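Local structure of D-ribulose-5-phosphate 3-epimerase, putative (Plasmodium falciparum, 1TQX) at residues 25-30 and 212-217; 142-147 and 161-166. The protein probably catalyses the interconversion of D-ribulose 5-phosphate and D-xylulose 5-phosphate, as a metal-dependent epimerase that binds zinc. One frame throughout, in Å; residues are numbered along the deposited sequence.

Interaction 1. Residues 25-30 and 212-217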
# COMPACT_ATOMS: atom_id res chain seq x y z
N GLN A 25 -12.77 -5.99 10.62
CA GLN A 25 -12.73 -6.52 11.97
C GLN A 25 -12.23 -7.96 11.89
O GLN A 25 -11.46 -8.41 12.74
CB GLN A 25 -14.13 -6.47 12.61
CG GLN A 25 -14.64 -5.04 12.81
CD GLN A 25 -16.07 -4.97 13.33
OE1 GLN A 25 -16.92 -5.77 12.94
NE2 GLN A 25 -16.34 -4.00 14.21
N ARG A 26 -12.67 -8.68 10.86
CA ARG A 26 -12.25 -10.06 10.64
C ARG A 26 -10.74 -10.11 10.41
O ARG A 26 -10.03 -10.89 11.04
CB ARG A 26 -13.01 -10.63 9.44
CG ARG A 26 -12.71 -12.08 9.10
CD ARG A 26 -13.37 -12.42 7.77
NE ARG A 26 -12.61 -13.42 7.03
CZ ARG A 26 -12.56 -13.47 5.71
NH1 ARG A 26 -13.21 -12.58 4.98
NH2 ARG A 26 -11.84 -14.42 5.11
N MET A 27 -10.23 -9.26 9.52
CA MET A 27 -8.80 -9.23 9.25
C MET A 27 -8.04 -8.90 10.54
O MET A 27 -6.97 -9.45 10.81
CB MET A 27 -8.48 -8.19 8.17
CG MET A 27 -8.97 -8.58 6.76
SD MET A 27 -8.24 -10.15 6.21
CE MET A 27 -9.64 -11.26 6.38
N GLU A 28 -8.61 -7.99 11.32
CA GLU A 28 -8.02 -7.58 12.58
C GLU A 28 -7.94 -8.78 13.53
O GLU A 28 -6.91 -9.03 14.15
CB GLU A 28 -8.87 -6.46 13.20
CG GLU A 28 -8.24 -5.73 14.37
CD GLU A 28 -9.01 -4.46 14.72
OE1 GLU A 28 -10.22 -4.55 15.02
OE2 GLU A 28 -8.40 -3.37 14.69
N SER A 29 -9.03 -9.53 13.62
CA SER A 29 -9.08 -10.70 14.50
C SER A 29 -8.12 -11.80 14.07
O SER A 29 -7.70 -12.62 14.89
CB SER A 29 -10.50 -11.26 14.57
OG SER A 29 -10.84 -11.95 13.37
N LEU A 30 -7.76 -11.82 12.78
CA LEU A 30 -6.85 -12.83 12.26
C LEU A 30 -5.39 -12.44 12.46
O LEU A 30 -4.49 -13.24 12.21
CB LEU A 30 -7.11 -13.08 10.77
CG LEU A 30 -8.50 -13.62 10.40
CD1 LEU A 30 -8.57 -13.84 8.90
CD2 LEU A 30 -8.78 -14.92 11.16
N TYR A 212 -4.14 -18.94 7.68
CA TYR A 212 -3.01 -19.74 7.20
C TYR A 212 -2.21 -18.93 6.18
O TYR A 212 -0.99 -18.88 6.25
CB TYR A 212 -3.51 -21.03 6.54
CG TYR A 212 -2.48 -21.70 5.65
CD1 TYR A 212 -1.37 -22.35 6.19
CD2 TYR A 212 -2.60 -21.66 4.26
CE1 TYR A 212 -0.40 -22.95 5.37
CE2 TYR A 212 -1.65 -22.25 3.43
CZ TYR A 212 -0.55 -22.89 3.99
OH TYR A 212 0.39 -23.45 3.16
N VAL A 213 -2.90 -18.32 5.23
CA VAL A 213 -2.23 -17.53 4.20
C VAL A 213 -1.48 -16.34 4.81
O VAL A 213 -0.32 -16.10 4.47
CB VAL A 213 -3.24 -17.01 3.14
CG1 VAL A 213 -2.52 -16.09 2.16
CG2 VAL A 213 -3.87 -18.18 2.40
N ILE A 214 -2.14 -15.61 5.70
CA ILE A 214 -1.53 -14.46 6.35
C ILE A 214 -0.27 -14.85 7.13
O ILE A 214 0.78 -14.23 6.97
CB ILE A 214 -2.53 -13.77 7.31
CG1 ILE A 214 -3.64 -13.10 6.49
CG2 ILE A 214 -1.82 -12.74 8.19
CD1 ILE A 214 -4.75 -12.49 7.33
N ASP A 215 -0.36 -15.88 7.97
CA ASP A 215 0.79 -16.31 8.76
C ASP A 215 1.93 -16.81 7.87
O ASP A 215 3.10 -16.50 8.11
CB ASP A 215 0.41 -17.42 9.75
CG ASP A 215 -0.60 -16.96 10.79
OD1 ASP A 215 -0.73 -15.73 10.99
OD2 ASP A 215 -1.25 -17.81 11.42
N THR A 216 1.58 -17.60 6.86
CA THR A 216 2.59 -18.14 5.95
C THR A 216 3.34 -16.99 5.30
O THR A 216 4.57 -17.02 5.20
CB THR A 216 1.95 -19.01 4.86
OG1 THR A 216 1.32 -20.15 5.46
CG2 THR A 216 3.00 -19.48 3.86
N MET A 217 2.60 -15.98 4.85
CA MET A 217 3.20 -14.82 4.21
C MET A 217 4.14 -14.08 5.17
O MET A 217 5.25 -13.72 4.80
CB MET A 217 2.12 -13.84 3.73
CG MET A 217 1.25 -14.32 2.57
SD MET A 217 -0.03 -13.08 2.17
CE MET A 217 -0.46 -13.53 0.48
O HOH W 1 -1.91 -13.56 12.03
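I214 reaches from the C-terminal helix of a TIM barrel to M27 of helix 20-29, the first helix of the ring, and to L30, so the contact joins neighbouring helices where the barrel closes on itself. Its CG1 lies beside the backbone N (chi1 -69°) and the chain then runs straight on, which makes CD1 the leading atom. That methyl comes 4.3 Å from M27 SD and 4.2 Å from L30 CB, a light van der Waals contact between apolar groups. Isoleucine suits the spot because its longer branch reaches across to M27 and L30, and its bulky apolar side chain also packs on I8 of strand 7-10. M27 is long and flexible enough to meet several neighbours; its sulfur faces I214, whereas CE sits 3.7 Å above the guanidinium plane of R26, over its centre.

One residue further on, D215 brings a polar link to the outer side of this apolar patch. Its carboxylate pairs with R218 through OD1, and the backbone carbonyl of L30 also accepts a bond from K211. A water links the two segments, donating to L30 O at 2.6 Å and to D215 OD1 at 2.7 Å.

Interaction 2. Residues 142-147 and 161-166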
# COMPACT_ATOMS: atom_id res chain seq x y z
N VAL A 142 7.57 3.08 0.20
CA VAL A 142 7.50 3.19 -1.25
C VAL A 142 6.66 1.99 -1.67
O VAL A 142 6.99 0.85 -1.33
CB VAL A 142 8.88 3.09 -1.94
CG1 VAL A 142 8.69 3.00 -3.45
CG2 VAL A 142 9.72 4.31 -1.61
N LEU A 143 5.57 2.25 -2.38
CA LEU A 143 4.68 1.18 -2.82
C LEU A 143 4.99 0.86 -4.29
O LEU A 143 4.65 1.64 -5.18
CB LEU A 143 3.21 1.63 -2.67
CG LEU A 143 2.06 0.62 -2.81
CD1 LEU A 143 0.75 1.34 -2.49
CD2 LEU A 143 2.02 0.04 -4.20
N VAL A 144 5.65 -0.27 -4.51
CA VAL A 144 6.00 -0.71 -5.85
C VAL A 144 4.83 -1.52 -6.42
O VAL A 144 4.57 -2.63 -5.96
CB VAL A 144 7.27 -1.61 -5.83
CG1 VAL A 144 7.56 -2.17 -7.22
CG2 VAL A 144 8.47 -0.82 -5.32
N MET A 145 4.12 -0.95 -7.38
CA MET A 145 3.00 -1.67 -7.99
C MET A 145 3.57 -2.85 -8.77
O MET A 145 4.50 -2.67 -9.57
CB MET A 145 2.22 -0.77 -8.96
CG MET A 145 1.40 0.34 -8.32
SD MET A 145 0.17 -0.26 -7.13
CE MET A 145 -0.84 -1.32 -8.15
N THR A 146 3.03 -4.04 -8.53
CA THR A 146 3.50 -5.22 -9.25
C THR A 146 2.45 -5.62 -10.29
O THR A 146 2.49 -6.71 -10.86
CB THR A 146 3.79 -6.39 -8.29
OG1 THR A 146 2.71 -6.54 -7.35
CG2 THR A 146 5.09 -6.14 -7.54
N VAL A 147 1.53 -4.69 -10.54
CA VAL A 147 0.48 -4.87 -11.53
C VAL A 147 0.00 -3.48 -11.96
O VAL A 147 0.26 -2.50 -11.27
CB VAL A 147 -0.72 -5.66 -10.95
CG1 VAL A 147 -1.60 -4.76 -10.09
CG2 VAL A 147 -1.51 -6.27 -12.07
N MET A 161 10.67 -6.89 -9.67
CA MET A 161 11.55 -7.20 -8.55
C MET A 161 12.85 -6.41 -8.56
O MET A 161 13.48 -6.23 -7.52
CB MET A 161 11.84 -8.70 -8.49
CG MET A 161 10.62 -9.54 -8.13
SD MET A 161 9.81 -8.98 -6.61
CE MET A 161 8.57 -7.85 -7.28
N GLY A 162 13.26 -5.95 -9.74
CA GLY A 162 14.48 -5.17 -9.84
C GLY A 162 14.33 -3.88 -9.06
O GLY A 162 15.28 -3.41 -8.43
N LYS A 163 13.13 -3.30 -9.10
CA LYS A 163 12.87 -2.05 -8.38
C LYS A 163 13.00 -2.28 -6.88
O LYS A 163 13.57 -1.46 -6.17
CB LYS A 163 11.46 -1.53 -8.70
CG LYS A 163 11.22 -1.22 -10.16
CD LYS A 163 9.86 -0.57 -10.35
CE LYS A 163 9.58 -0.27 -11.82
NZ LYS A 163 8.24 0.38 -11.98
N VAL A 164 12.45 -3.40 -6.42
CA VAL A 164 12.50 -3.76 -5.01
C VAL A 164 13.95 -3.91 -4.53
O VAL A 164 14.32 -3.36 -3.49
CB VAL A 164 11.72 -5.07 -4.73
CG1 VAL A 164 11.79 -5.43 -3.25
CG2 VAL A 164 10.26 -4.91 -5.17
N SER A 165 14.76 -4.65 -5.27
CA SER A 165 16.16 -4.84 -4.89
C SER A 165 16.92 -3.51 -4.86
O SER A 165 17.71 -3.26 -3.95
CB SER A 165 16.87 -5.81 -5.84
OG SER A 165 16.38 -7.12 -5.68
N PHE A 166 16.67 -2.66 -5.85
CA PHE A 166 17.31 -1.35 -5.91
C PHE A 166 17.05 -0.55 -4.63
O PHE A 166 17.98 -0.02 -4.02
CB PHE A 166 16.77 -0.55 -7.10
CG PHE A 166 17.25 0.88 -7.13
CD1 PHE A 166 18.50 1.20 -7.65
CD2 PHE A 166 16.46 1.90 -6.61
CE1 PHE A 166 18.96 2.52 -7.66
CE2 PHE A 166 16.91 3.23 -6.62
CZ PHE A 166 18.16 3.54 -7.14
O HOH W 2 6.18 -0.43 -9.99
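V144 lays its CG1 methyl against two residues of helix 161-170, 4.2 Å from K163 CD and 4.4 Å from V164 CG2. A chi1 of 175° turns this branch along strand 141-145 toward its C-terminal end, where it meets the K163 chain, while the bond from CA to CB itself faces the helix; the compact shape of valine suits a site pressed between sheet and helix. V164 meets it with another short branched side chain and also touches I176 of the next strand.

K163 has a different task. Its methylenes are fully extended and pass alongside the valine, so the apolar stem is partly covered by V144 while NZ travels on to the backbone oxygens of T125 and P123. The same ammonium gives a hydrogen to a water at 3.0 Å from NZ, and that water donates to M145 O at 2.8 Å, tying the helix to the end of the strand.

At the start of the helix M161 sets off away from the strand but bends at chi2 and chi3, bringing CE back to T146 CG2 at 3.9 Å, the two side chains crossing obliquely. T146 is two-sided: its methyl meets the methionine, and OG1 bonds to the carbonyl of G180. M145 points the opposite way from V144 and touches H70 and D179, both zinc ligands. A strand with its outer apolar face under the following helix and its other face turned into the barrel, here toward the zinc ligands, is characteristic of a beta-alpha-beta unit in a TIM barrel.

In the fold
From the N terminus the chain makes strand 7-10 and helix 20-29, then runs through the remaining strands of the barrel before residues 212-217 return to lie beside residues 25-30. Interaction 1 thus closes a loop of 181 residues, bringing the first helix and the last together. Interaction 2 falls wholly within that span and is far more local: 13 residues without helix or strand separate its segments, and it seats helix 161-170 on the strand just before it. The two contacts do not touch, their centres lying 24 Å apart. One joins helix to helix around the outer ring; the other joins helix to strand within one beta-alpha-beta unit.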